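Local coordinates for MutT/nudix family protein (PDB 2FML) that is of uncharacterised function but, as a MutT/Nudix family member with a predicted NrtR-type winged-helix domain, may hydrolyse nucleotide derivatives or regulate transcription, at residues Gly155-Leu160 with Glu166-Leu171; Lys172-Leu177 with His186-Ile191; Gln209-Asp214 with Arg221-Lys226; Leu129-Glu134 with Asn195-Lys200. All coordinates share one frame; numbering follows the deposited sequence.

Interaction 1: Gly155-Leu160 with Glu166-Leu171; sequences GQHITL and EITLDL
I158 and L160 pair with L169 and I167 in an antiparallel beta hairpin, built from strands 157-162 and 165-170 of the Nudix domain. I158 and L169 form a hydrogen-bonded pair. I158 N donates to L169 O at 3.0 Å, and L169 N returns the bond to I158 O at 2.9 Å. L160 and I167 repeat this pattern. Past the strand, L171 N donates to Q156 O at 2.7 Å and closes the end of the pairing.

The tight side carries I158, L160, I167 and L169. I158 CG1 sits between its backbone N and carbonyl carbon (chi1 55°) and meets L169 CB at 4.0 Å. Its CG2 meets L171 CD2. L160 CG rests against I167 CG2 at 4.1 Å. Helix 186-200 covers L169 and L171.

The other side is looser and partly exposed. The H157 ring turns its edge to D170, and H157 CD2 lies 3.6 Å from D170 CA. Ring and carboxylate planes are 72° apart. The D170 carboxylate instead accepts from the backbone of K172 and T173. Between T159 and T168, both hydroxyls stand anti to their own carbonyl carbons, and T159 OG1 meets T168 OG1 in a 3.1 Å hydrogen bond.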
loop_
_atom_site.group_PDB
_atom_site.type_symbol
_atom_site.label_atom_id
_atom_site.label_comp_id
_atom_site.label_asym_id
_atom_site.label_seq_id
_atom_site.Cartn_x
_atom_site.Cartn_y
_atom_site.Cartn_z
ATOM N N GLY A 155 -4.183 26.452 -0.789
ATOM C CA GLY A 155 -5.566 26.024 -0.768
ATOM C C GLY A 155 -5.585 24.565 -1.120
ATOM O O GLY A 155 -5.019 23.751 -0.412
ATOM N N GLN A 156 -6.207 24.216 -2.236
ATOM C CA GLN A 156 -6.342 22.797 -2.589
ATOM C C GLN A 156 -5.327 22.355 -3.665
ATOM O O GLN A 156 -5.466 21.301 -4.250
ATOM C CB GLN A 156 -7.791 22.468 -2.978
ATOM C CG GLN A 156 -8.861 22.944 -1.922
ATOM C CD GLN A 156 -8.598 22.455 -0.451
ATOM O OE1 GLN A 156 -8.566 21.242 -0.169
ATOM N NE2 GLN A 156 -8.419 23.413 0.470
ATOM N N HIS A 157 -4.311 23.192 -3.886
ATOM C CA HIS A 157 -3.270 22.992 -4.901
ATOM C C HIS A 157 -1.927 23.033 -4.246
ATOM O O HIS A 157 -1.733 23.655 -3.243
ATOM C CB HIS A 157 -3.260 24.109 -5.978
ATOM C CG HIS A 157 -4.539 24.219 -6.732
ATOM N ND1 HIS A 157 -5.164 25.421 -6.967
ATOM C CD2 HIS A 157 -5.342 23.269 -7.250
ATOM C CE1 HIS A 157 -6.298 25.204 -7.614
ATOM N NE2 HIS A 157 -6.431 23.903 -7.791
ATOM N N ILE A 158 -0.995 22.381 -4.901
ATOM C CA ILE A 158 0.413 22.444 -4.554
ATOM C C ILE A 158 1.200 22.793 -5.774
ATOM O O ILE A 158 0.859 22.357 -6.892
ATOM C CB ILE A 158 0.926 21.100 -3.937
ATOM C CG1 ILE A 158 0.672 19.868 -4.841
ATOM C CG2 ILE A 158 0.304 20.899 -2.595
ATOM C CD1 ILE A 158 1.312 18.556 -4.232
ATOM N N THR A 159 2.242 23.579 -5.582
ATOM C CA THR A 159 3.147 23.954 -6.670
ATOM C C THR A 159 4.580 23.440 -6.310
ATOM O O THR A 159 5.058 23.653 -5.222
ATOM C CB THR A 159 3.145 25.513 -6.843
ATOM O OG1 THR A 159 1.822 25.904 -7.169
ATOM C CG2 THR A 159 4.096 26.010 -7.946
ATOM N N LEU A 160 5.207 22.780 -7.266
ATOM C CA LEU A 160 6.579 22.370 -7.263
ATOM C C LEU A 160 7.316 23.287 -8.208
ATOM O O LEU A 160 6.987 23.367 -9.403
ATOM C CB LEU A 160 6.691 20.942 -7.800
ATOM C CG LEU A 160 5.605 19.861 -7.627
ATOM C CD1 LEU A 160 6.186 18.520 -8.096
ATOM C CD2 LEU A 160 5.099 19.725 -6.214
ATOM N N GLU A 166 7.511 25.054 -13.328
ATOM C CA GLU A 166 6.313 25.289 -12.531
ATOM C C GLU A 166 5.306 24.189 -12.809
ATOM O O GLU A 166 4.802 24.050 -13.915
ATOM C CB GLU A 166 5.687 26.657 -12.831
ATOM C CG GLU A 166 4.394 26.962 -12.038
ATOM C CD GLU A 166 3.321 27.745 -12.874
ATOM O OE1 GLU A 166 2.678 27.192 -13.813
ATOM O OE2 GLU A 166 3.120 28.945 -12.578
ATOM N N ILE A 167 5.052 23.398 -11.784
ATOM C CA ILE A 167 4.121 22.296 -11.798
ATOM C C ILE A 167 3.162 22.508 -10.660
ATOM O O ILE A 167 3.581 22.604 -9.504
ATOM C CB ILE A 167 4.833 20.934 -11.566
ATOM C CG1 ILE A 167 5.900 20.707 -12.674
ATOM C CG2 ILE A 167 3.764 19.810 -11.285
ATOM C CD1 ILE A 167 6.939 19.743 -12.318
ATOM N N THR A 168 1.879 22.579 -11.009
ATOM C CA THR A 168 0.789 22.897 -10.091
ATOM C C THR A 168 -0.221 21.795 -10.235
ATOM O O THR A 168 -0.628 21.477 -11.335
ATOM C CB THR A 168 0.189 24.272 -10.395
ATOM O OG1 THR A 168 1.198 25.231 -10.116
ATOM C CG2 THR A 168 -1.011 24.594 -9.444
ATOM N N LEU A 169 -0.540 21.168 -9.097
ATOM C CA LEU A 169 -1.399 20.009 -8.998
ATOM C C LEU A 169 -2.579 20.263 -8.074
ATOM O O LEU A 169 -2.424 20.792 -6.969
ATOM C CB LEU A 169 -0.615 18.799 -8.432
ATOM C CG LEU A 169 0.698 18.404 -9.121
ATOM C CD1 LEU A 169 1.465 17.283 -8.365
ATOM C CD2 LEU A 169 0.445 18.167 -10.647
ATOM N N ASP A 170 -3.730 19.763 -8.506
ATOM C CA ASP A 170 -4.966 19.763 -7.731
ATOM C C ASP A 170 -4.962 18.594 -6.743
ATOM O O ASP A 170 -4.904 17.443 -7.174
ATOM C CB ASP A 170 -6.193 19.632 -8.655
ATOM C CG ASP A 170 -7.513 19.841 -7.896
ATOM O OD1 ASP A 170 -7.860 19.077 -6.962
ATOM O OD2 ASP A 170 -8.209 20.810 -8.225
ATOM N N LEU A 171 -5.000 18.899 -5.447
ATOM C CA LEU A 171 -5.008 17.892 -4.397
ATOM C C LEU A 171 -6.175 16.924 -4.398
ATOM O O LEU A 171 -6.041 15.845 -3.812
ATOM C CB LEU A 171 -4.858 18.484 -2.991
ATOM C CG LEU A 171 -3.451 18.986 -2.635
ATOM C CD1 LEU A 171 -3.484 19.800 -1.339
ATOM C CD2 LEU A 171 -2.361 17.838 -2.640
#

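Interaction 2: Lys172-Leu177 with His186-Ile191; sequences KTAASL and HSEIII
A174, which meets S187, E188 and I191 of the helix, sits inside a turn held by the bond from A175 N to T173 OG1, 3.0 Å with an angle of 156° at the hydrogen. This is an ST turn. The T173 hydroxyl accepts from the N-H two residues on.

A174 has a left-handed helical backbone (phi 61°). Its CB points at the first turns of helix 186-200. There the methyl lies against the root of E188, with A174 CB 3.6 Å from E188 CG. The same A174 CB also comes within 3.9 Å of E188 CA. The E188 chain then runs on extended. Its OE2 makes a long, weak ion pair with R114.

I191 lies one turn further along the helix. Its CG1 is anti to the carbonyl carbon, and I191 CG1 comes to 4.2 Å from A174 CA. The A174 methyl is slightly further away, with A174 CB 4.4 Å from I191 CG1. I191 also packs on L169 and L171, so it bridges the loop and the hairpin.

The polar link across the contact is weak. S187 OG lies 3.3 Å from A174 O, and its proton may go to another acceptor. S187 is on the same helical face as I191, and I191 N donates to S187 O at 3.1 Å.

The contact is small and rests on one residue of the loop, A174. It is a strand-loop-helix connection, in which the loop after strand 165-170, which contains an ST turn, lies against the start of helix 186-200.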
loop_
_atom_site.group_PDB
_atom_site.type_symbol
_atom_site.label_atom_id
_atom_site.label_comp_id
_atom_site.label_asym_id
_atom_site.label_seq_id
_atom_site.Cartn_x
_atom_site.Cartn_y
_atom_site.Cartn_z
ATOM N N LYS A 172 -7.286 17.271 -5.041
ATOM C CA LYS A 172 -8.451 16.365 -5.061
ATOM C C LYS A 172 -8.565 15.541 -6.354
ATOM O O LYS A 172 -9.065 14.421 -6.308
ATOM C CB LYS A 172 -9.788 17.082 -4.737
ATOM C CG LYS A 172 -9.777 18.027 -3.510
ATOM C CD LYS A 172 -9.483 17.235 -2.187
ATOM C CE LYS A 172 -8.341 17.863 -1.296
ATOM N NZ LYS A 172 -7.689 16.773 -0.458
ATOM N N THR A 173 -8.080 16.040 -7.488
ATOM C CA THR A 173 -8.232 15.308 -8.777
ATOM C C THR A 173 -6.935 14.955 -9.463
ATOM O O THR A 173 -6.963 14.291 -10.525
ATOM C CB THR A 173 -8.951 16.151 -9.799
ATOM O OG1 THR A 173 -8.121 17.283 -10.052
ATOM C CG2 THR A 173 -10.354 16.633 -9.289
ATOM N N ALA A 174 -5.804 15.424 -8.891
ATOM C CA ALA A 174 -4.465 15.296 -9.498
ATOM C C ALA A 174 -4.354 15.998 -10.835
ATOM O O ALA A 174 -3.346 15.841 -11.498
ATOM C CB ALA A 174 -4.032 13.801 -9.631
ATOM N N ALA A 175 -5.389 16.761 -11.231
ATOM C CA ALA A 175 -5.312 17.707 -12.356
ATOM C C ALA A 175 -4.089 18.614 -12.290
ATOM O O ALA A 175 -3.681 19.074 -11.215
ATOM C CB ALA A 175 -6.575 18.556 -12.436
ATOM N N SER A 176 -3.556 18.913 -13.474
ATOM C CA SER A 176 -2.294 19.605 -13.618
ATOM C C SER A 176 -2.488 20.990 -14.242
ATOM O O SER A 176 -2.971 21.126 -15.362
ATOM C CB SER A 176 -1.375 18.700 -14.426
ATOM O OG SER A 176 -0.097 19.207 -14.454
ATOM N N LEU A 177 -2.177 22.041 -13.490
ATOM C CA LEU A 177 -2.614 23.358 -13.905
ATOM C C LEU A 177 -1.471 24.232 -14.327
ATOM O O LEU A 177 -1.710 25.347 -14.814
ATOM C CB LEU A 177 -3.372 24.093 -12.798
ATOM C CG LEU A 177 -4.099 23.504 -11.580
ATOM C CD1 LEU A 177 -4.956 24.697 -11.095
ATOM C CD2 LEU A 177 -4.959 22.261 -11.888
ATOM N N HIS A 186 2.957 10.557 -12.505
ATOM C CA HIS A 186 3.669 11.066 -11.297
ATOM C C HIS A 186 2.983 12.204 -10.556
ATOM O O HIS A 186 3.186 12.374 -9.371
ATOM C CB HIS A 186 5.115 11.426 -11.619
ATOM C CG HIS A 186 5.928 10.235 -11.970
ATOM N ND1 HIS A 186 7.298 10.289 -12.130
ATOM C CD2 HIS A 186 5.560 8.945 -12.169
ATOM C CE1 HIS A 186 7.739 9.077 -12.414
ATOM N NE2 HIS A 186 6.703 8.250 -12.444
ATOM N N SER A 187 2.133 12.953 -11.249
ATOM C CA SER A 187 1.311 13.947 -10.545
ATOM C C SER A 187 0.348 13.281 -9.533
ATOM O O SER A 187 0.168 13.791 -8.387
ATOM C CB SER A 187 0.500 14.740 -11.583
ATOM O OG SER A 187 -0.625 13.954 -11.780
ATOM N N GLU A 188 -0.235 12.133 -9.932
ATOM C CA GLU A 188 -1.058 11.350 -9.016
ATOM C C GLU A 188 -0.306 10.787 -7.847
ATOM O O GLU A 188 -0.877 10.560 -6.821
ATOM C CB GLU A 188 -1.757 10.140 -9.694
ATOM C CG GLU A 188 -2.888 10.478 -10.616
ATOM C CD GLU A 188 -3.149 9.321 -11.532
ATOM O OE1 GLU A 188 -3.395 8.242 -10.960
ATOM O OE2 GLU A 188 -3.050 9.468 -12.798
ATOM N N ILE A 189 0.919 10.375 -8.102
ATOM C CA ILE A 189 1.774 9.852 -7.084
ATOM C C ILE A 189 2.208 10.960 -6.069
ATOM O O ILE A 189 2.223 10.714 -4.865
ATOM C CB ILE A 189 3.042 9.137 -7.677
ATOM C CG1 ILE A 189 2.739 8.163 -8.865
ATOM C CG2 ILE A 189 3.851 8.549 -6.534
ATOM C CD1 ILE A 189 3.993 7.295 -9.283
ATOM N N ILE A 190 2.554 12.150 -6.538
ATOM C CA ILE A 190 2.914 13.231 -5.612
ATOM C C ILE A 190 1.745 13.692 -4.723
ATOM O O ILE A 190 1.878 13.878 -3.488
ATOM C CB ILE A 190 3.584 14.399 -6.357
ATOM C CG1 ILE A 190 4.955 13.904 -6.772
ATOM C CG2 ILE A 190 3.742 15.700 -5.403
ATOM C CD1 ILE A 190 5.688 14.701 -7.754
ATOM N N ILE A 191 0.586 13.847 -5.344
ATOM C CA ILE A 191 -0.662 14.128 -4.631
ATOM C C ILE A 191 -0.967 13.018 -3.611
ATOM O O ILE A 191 -1.320 13.302 -2.461
ATOM C CB ILE A 191 -1.811 14.311 -5.668
ATOM C CG1 ILE A 191 -1.556 15.567 -6.505
ATOM C CG2 ILE A 191 -3.204 14.277 -5.065
ATOM C CD1 ILE A 191 -1.642 16.802 -5.793
#

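Interaction 3: Gln209-Asp214 with Arg221-Lys226; sequences QVLGKD and RKVFAK
V223 CG2 is the meeting point of this small buried contact. The L211 branch comes at it tip to tip, with L211 CG and V223 CG2 3.8 Å apart. L211 CD2 lies at the same distance from that methyl. L211 CD1 follows, 4.1 Å from V223 CG2. The fork of the leucine is therefore set around a single methyl group. V210 adds a lighter touch, with V210 CG2 4.3 Å from V223 CG2. All of this is apolar packing.

Torsions set both partners. V223 has CG1 anti to its backbone N (chi1 169°), which puts CG2 beside that N, on the side facing the turn. L211 has its CG beside the backbone N, and its CD1 continues the chain fully extended (chi2 -180°).

The next shell is backbone. V210 and L211 lie at the end of a 3-10 turn, where G212 N donates to Q209 O at 2.9 Å. K213 NZ adds a weak bond to the same oxygen. On the other side, A225 N donates to R221 O at 2.8 Å, within the regular helix that carries V223.

Both segments fall in the predicted NrtR-type winged-helix region. R221 NE bonds to I235 O, and F224 meets F240 of helix 237-244 edge to face. Y49 of strand 39-50 touches V210, L211 and V223 together, so the 3-10 turn and helix 217-228 meet beside Y49, near the C-terminal end of strand 39-50.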
loop_
_atom_site.group_PDB
_atom_site.type_symbol
_atom_site.label_atom_id
_atom_site.label_comp_id
_atom_site.label_asym_id
_atom_site.label_seq_id
_atom_site.Cartn_x
_atom_site.Cartn_y
_atom_site.Cartn_z
ATOM N N GLN A 209 10.323 13.852 10.909
ATOM C CA GLN A 209 11.669 13.375 10.535
ATOM C C GLN A 209 12.439 14.393 9.687
ATOM O O GLN A 209 13.643 14.530 9.855
ATOM C CB GLN A 209 11.594 12.064 9.776
ATOM C CG GLN A 209 11.548 10.818 10.615
ATOM C CD GLN A 209 11.482 9.556 9.741
ATOM O OE1 GLN A 209 11.721 9.613 8.548
ATOM N NE2 GLN A 209 11.148 8.437 10.337
ATOM N N VAL A 210 11.748 15.106 8.792
ATOM C CA VAL A 210 12.383 16.164 7.981
ATOM C C VAL A 210 13.097 17.277 8.821
ATOM O O VAL A 210 13.882 18.079 8.282
ATOM C CB VAL A 210 11.394 16.866 6.976
ATOM C CG1 VAL A 210 10.669 15.859 6.077
ATOM C CG2 VAL A 210 10.458 17.726 7.682
ATOM N N LEU A 211 12.794 17.299 10.118
ATOM C CA LEU A 211 13.333 18.280 11.042
ATOM C C LEU A 211 14.649 17.824 11.664
ATOM O O LEU A 211 15.315 18.613 12.306
ATOM C CB LEU A 211 12.295 18.610 12.128
ATOM C CG LEU A 211 11.191 19.615 11.825
ATOM C CD1 LEU A 211 10.299 19.771 13.065
ATOM C CD2 LEU A 211 11.748 21.005 11.385
ATOM N N GLY A 212 15.004 16.552 11.483
ATOM C CA GLY A 212 16.349 16.077 11.763
ATOM C C GLY A 212 16.692 15.696 13.198
ATOM O O GLY A 212 17.742 16.103 13.741
ATOM N N LYS A 213 15.824 14.904 13.815
ATOM C CA LYS A 213 16.156 14.230 15.097
ATOM C C LYS A 213 15.949 15.051 16.370
ATOM O O LYS A 213 15.773 14.466 17.437
ATOM C CB LYS A 213 17.549 13.538 15.083
ATOM C CG LYS A 213 17.602 12.119 14.444
ATOM C CD LYS A 213 17.396 12.109 12.915
ATOM C CE LYS A 213 15.984 11.671 12.530
ATOM N NZ LYS A 213 15.583 12.222 11.180
ATOM N N ASP A 214 15.959 16.381 16.281
ATOM C CA ASP A 214 15.330 17.162 17.341
ATOM C C ASP A 214 14.575 18.418 16.866
ATOM O O ASP A 214 14.848 18.951 15.784
ATOM C CB ASP A 214 16.269 17.393 18.551
ATOM C CG ASP A 214 17.225 18.559 18.369
ATOM O OD1 ASP A 214 18.446 18.326 18.487
ATOM O OD2 ASP A 214 16.763 19.706 18.146
ATOM N N ARG A 221 5.025 22.841 14.541
ATOM C CA ARG A 221 3.915 23.639 14.003
ATOM C C ARG A 221 4.159 24.153 12.559
ATOM O O ARG A 221 3.241 24.101 11.738
ATOM C CB ARG A 221 3.548 24.777 14.945
ATOM C CG ARG A 221 2.825 24.302 16.205
ATOM C CD ARG A 221 2.961 25.310 17.389
ATOM N NE ARG A 221 2.328 26.567 17.034
ATOM C CZ ARG A 221 2.923 27.753 17.050
ATOM N NH1 ARG A 221 4.178 27.878 17.460
ATOM N NH2 ARG A 221 2.243 28.826 16.665
ATOM N N LYS A 222 5.376 24.633 12.265
ATOM C CA LYS A 222 5.753 25.201 10.931
ATOM C C LYS A 222 5.746 24.160 9.815
ATOM O O LYS A 222 5.395 24.457 8.683
ATOM C CB LYS A 222 7.124 25.896 11.004
ATOM C CG LYS A 222 7.156 27.214 11.882
ATOM C CD LYS A 222 8.303 28.153 11.457
ATOM C CE LYS A 222 8.455 29.395 12.325
ATOM N NZ LYS A 222 9.521 30.302 11.733
ATOM N N VAL A 223 6.137 22.928 10.150
ATOM C CA VAL A 223 6.044 21.809 9.246
ATOM C C VAL A 223 4.568 21.448 9.017
ATOM O O VAL A 223 4.110 21.413 7.880
ATOM C CB VAL A 223 6.845 20.613 9.749
ATOM C CG1 VAL A 223 6.502 19.387 8.914
ATOM C CG2 VAL A 223 8.324 20.924 9.700
ATOM N N PHE A 224 3.827 21.206 10.089
ATOM C CA PHE A 224 2.401 20.995 9.990
ATOM C C PHE A 224 1.649 22.072 9.177
ATOM O O PHE A 224 0.762 21.744 8.407
ATOM C CB PHE A 224 1.793 20.907 11.381
ATOM C CG PHE A 224 1.674 19.511 11.900
ATOM C CD1 PHE A 224 2.818 18.706 12.063
ATOM C CD2 PHE A 224 0.410 18.989 12.238
ATOM C CE1 PHE A 224 2.710 17.401 12.545
ATOM C CE2 PHE A 224 0.290 17.693 12.735
ATOM C CZ PHE A 224 1.451 16.895 12.891
ATOM N N ALA A 225 2.001 23.345 9.341
ATOM C CA ALA A 225 1.310 24.403 8.603
ATOM C C ALA A 225 1.655 24.371 7.090
ATOM O O ALA A 225 0.793 24.687 6.263
ATOM C CB ALA A 225 1.564 25.782 9.227
ATOM N N LYS A 226 2.900 24.015 6.741
ATOM C CA LYS A 226 3.287 23.850 5.313
ATOM C C LYS A 226 2.430 22.759 4.612
ATOM O O LYS A 226 2.057 22.907 3.446
ATOM C CB LYS A 226 4.805 23.547 5.082
ATOM C CG LYS A 226 5.841 24.679 5.381
ATOM C CD LYS A 226 5.273 26.090 5.362
ATOM C CE LYS A 226 5.492 26.868 4.075
ATOM N NZ LYS A 226 5.316 28.391 4.286
#

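Interaction 4: Leu129-Glu134 with Asn195-Lys200; sequences LAFIGE and NRVVDK
V197 has the most surface buried here, followed by L129 and F131. The V197 CG2 methyl does the touching. It faces the F131 ring at its edge, in the plane of the ring, with V197 CG2 3.8 Å from F131 CE1. F131 CZ is almost as near, 3.9 Å from V197 CG2. The ring and the valine come from opposite directions. With chi1 of V197 at 176°, the CG2 branch lies anti to the carbonyl carbon and is the one turned to the strand.

L129 reaches the same methyl from another direction. Its side chain crosses that of V197 at about a right angle, and L129 CD2 stands 4.0 Å from V197 CG2. A first torsion of 173° swings L129 CG away from the backbone N, and CD2 is carried to the helix. One methyl of V197 is thus shared by an aromatic edge and a leucine branch.

L129 and F131 are two apart on strand 123-131, and both point to the helix. A130 between them turns to the other side of the sheet. This is helix-on-sheet packing in the alpha/beta Nudix fold. The axes of strand 129-131 and helix 195-200 lie 11.2 Å apart at closest, at an angle of 65°.

R196 adds a light contact at one border, with R196 CG 4.5 Å from L129 CD2. Its guanidinium end turns to another strand, where NH1 donates to L109 O on strand 106-112. Beyond the ring, V207 touches both F131 and V197, and V210 touches F131.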
loop_
_atom_site.group_PDB
_atom_site.type_symbol
_atom_site.label_atom_id
_atom_site.label_comp_id
_atom_site.label_asym_id
_atom_site.label_seq_id
_atom_site.Cartn_x
_atom_site.Cartn_y
_atom_site.Cartn_z
ATOM N N LEU A 129 7.624 6.634 -0.099
ATOM C CA LEU A 129 7.701 7.966 0.506
ATOM C C LEU A 129 8.829 7.931 1.561
ATOM O O LEU A 129 8.966 6.969 2.308
ATOM C CB LEU A 129 6.375 8.271 1.204
ATOM C CG LEU A 129 6.183 9.518 2.067
ATOM C CD1 LEU A 129 6.687 10.802 1.307
ATOM C CD2 LEU A 129 4.685 9.649 2.383
ATOM N N ALA A 130 9.677 8.957 1.587
ATOM C CA ALA A 130 10.628 9.098 2.696
ATOM C C ALA A 130 10.840 10.551 2.983
ATOM O O ALA A 130 10.738 11.406 2.054
ATOM C CB ALA A 130 11.968 8.423 2.365
ATOM N N PHE A 131 11.122 10.806 4.261
ATOM C CA PHE A 131 11.416 12.133 4.821
ATOM C C PHE A 131 12.867 12.135 5.195
ATOM O O PHE A 131 13.270 11.274 5.976
ATOM C CB PHE A 131 10.632 12.334 6.104
ATOM C CG PHE A 131 9.195 12.015 5.985
ATOM C CD1 PHE A 131 8.361 12.777 5.165
ATOM C CD2 PHE A 131 8.656 10.954 6.697
ATOM C CE1 PHE A 131 7.024 12.482 5.053
ATOM C CE2 PHE A 131 7.309 10.666 6.615
ATOM C CZ PHE A 131 6.493 11.431 5.784
ATOM N N ILE A 132 13.639 13.082 4.669
ATOM C CA ILE A 132 15.088 13.060 4.767
ATOM C C ILE A 132 15.637 14.496 4.877
ATOM O O ILE A 132 14.867 15.456 4.879
ATOM C CB ILE A 132 15.740 12.266 3.564
ATOM C CG1 ILE A 132 15.476 12.936 2.193
ATOM C CG2 ILE A 132 15.201 10.809 3.528
ATOM C CD1 ILE A 132 16.660 12.826 1.199
ATOM N N GLY A 133 16.953 14.639 5.032
ATOM C CA GLY A 133 17.588 15.942 4.929
ATOM C C GLY A 133 17.705 16.353 3.476
ATOM O O GLY A 133 17.551 15.522 2.569
ATOM N N GLU A 134 17.971 17.643 3.268
ATOM C CA GLU A 134 18.225 18.234 1.968
ATOM C C GLU A 134 19.656 17.904 1.545
ATOM O O GLU A 134 20.551 18.767 1.575
ATOM C CB GLU A 134 18.018 19.756 2.008
ATOM C CG GLU A 134 17.673 20.360 0.640
ATOM C CD GLU A 134 17.473 21.879 0.625
ATOM O OE1 GLU A 134 17.127 22.491 1.651
ATOM O OE2 GLU A 134 17.646 22.485 -0.456
ATOM N N ASN A 195 -1.155 14.033 0.364
ATOM C CA ASN A 195 -2.397 13.759 1.107
ATOM C C ASN A 195 -2.171 12.679 2.204
ATOM O O ASN A 195 -2.810 12.719 3.254
ATOM C CB ASN A 195 -3.497 13.339 0.106
ATOM C CG ASN A 195 -4.047 14.524 -0.649
ATOM O OD1 ASN A 195 -3.950 15.647 -0.154
ATOM N ND2 ASN A 195 -4.616 14.310 -1.834
ATOM N N ARG A 196 -1.256 11.735 1.956
ATOM C CA ARG A 196 -0.961 10.686 2.929
ATOM C C ARG A 196 -0.352 11.283 4.192
ATOM O O ARG A 196 -0.696 10.866 5.297
ATOM C CB ARG A 196 -0.035 9.588 2.343
ATOM C CG ARG A 196 0.455 8.522 3.388
ATOM C CD ARG A 196 -0.663 7.525 3.718
ATOM N NE ARG A 196 -1.486 7.257 2.509
ATOM C CZ ARG A 196 -1.355 6.235 1.685
ATOM N NH1 ARG A 196 -0.423 5.303 1.913
ATOM N NH2 ARG A 196 -2.178 6.136 0.637
ATOM N N VAL A 197 0.550 12.240 4.018
ATOM C CA VAL A 197 1.148 12.987 5.142
ATOM C C VAL A 197 0.095 13.819 5.964
ATOM O O VAL A 197 -0.006 13.669 7.198
ATOM C CB VAL A 197 2.326 13.903 4.659
ATOM C CG1 VAL A 197 2.883 14.747 5.832
ATOM C CG2 VAL A 197 3.430 13.085 3.939
ATOM N N VAL A 198 -0.674 14.682 5.280
ATOM C CA VAL A 198 -1.874 15.332 5.852
ATOM C C VAL A 198 -2.798 14.376 6.631
ATOM O O VAL A 198 -3.216 14.715 7.741
ATOM C CB VAL A 198 -2.730 16.037 4.770
ATOM C CG1 VAL A 198 -3.954 16.636 5.426
ATOM C CG2 VAL A 198 -1.910 17.109 4.019
ATOM N N ASP A 199 -3.098 13.193 6.051
ATOM C CA ASP A 199 -3.924 12.145 6.714
ATOM C C ASP A 199 -3.319 11.457 7.927
ATOM O O ASP A 199 -4.060 10.904 8.758
ATOM C CB ASP A 199 -4.342 11.021 5.746
ATOM C CG ASP A 199 -5.279 11.505 4.649
ATOM O OD1 ASP A 199 -5.795 12.642 4.782
ATOM O OD2 ASP A 199 -5.481 10.765 3.645
ATOM N N LYS A 200 -1.996 11.466 8.033
ATOM C CA LYS A 200 -1.312 10.614 8.999
ATOM C C LYS A 200 -0.697 11.425 10.120
ATOM O O LYS A 200 -0.666 10.954 11.267
ATOM C CB LYS A 200 -0.255 9.731 8.294
ATOM C CG LYS A 200 -0.320 8.284 8.667
ATOM C CD LYS A 200 -0.203 7.405 7.437
ATOM C CE LYS A 200 -1.016 6.120 7.638
ATOM N NZ LYS A 200 -1.415 5.452 6.346
#

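Interactions 2 and 4 both use helix 186-200, and interaction 1 packs against it. Interactions 1 and 2 lie 8 Å apart between centres and touch. T168 O and L177 N, 2.7 Å apart, and I191 packing on L169 and L171 join them. Interaction 4 closes a longer loop of the chain, and both others are nested within it. Its helix meets interaction 1 where N195 ND2 lies 2.9 Å from L171 O. Interaction 3 follows last along the chain, in the predicted winged-helix region. Its centre is 10 Å from that of interaction 4, with V210 CG1 packed 3.5 Å from F131 CB. The Nudix sheet and the C-terminal region thus pack directly on each other.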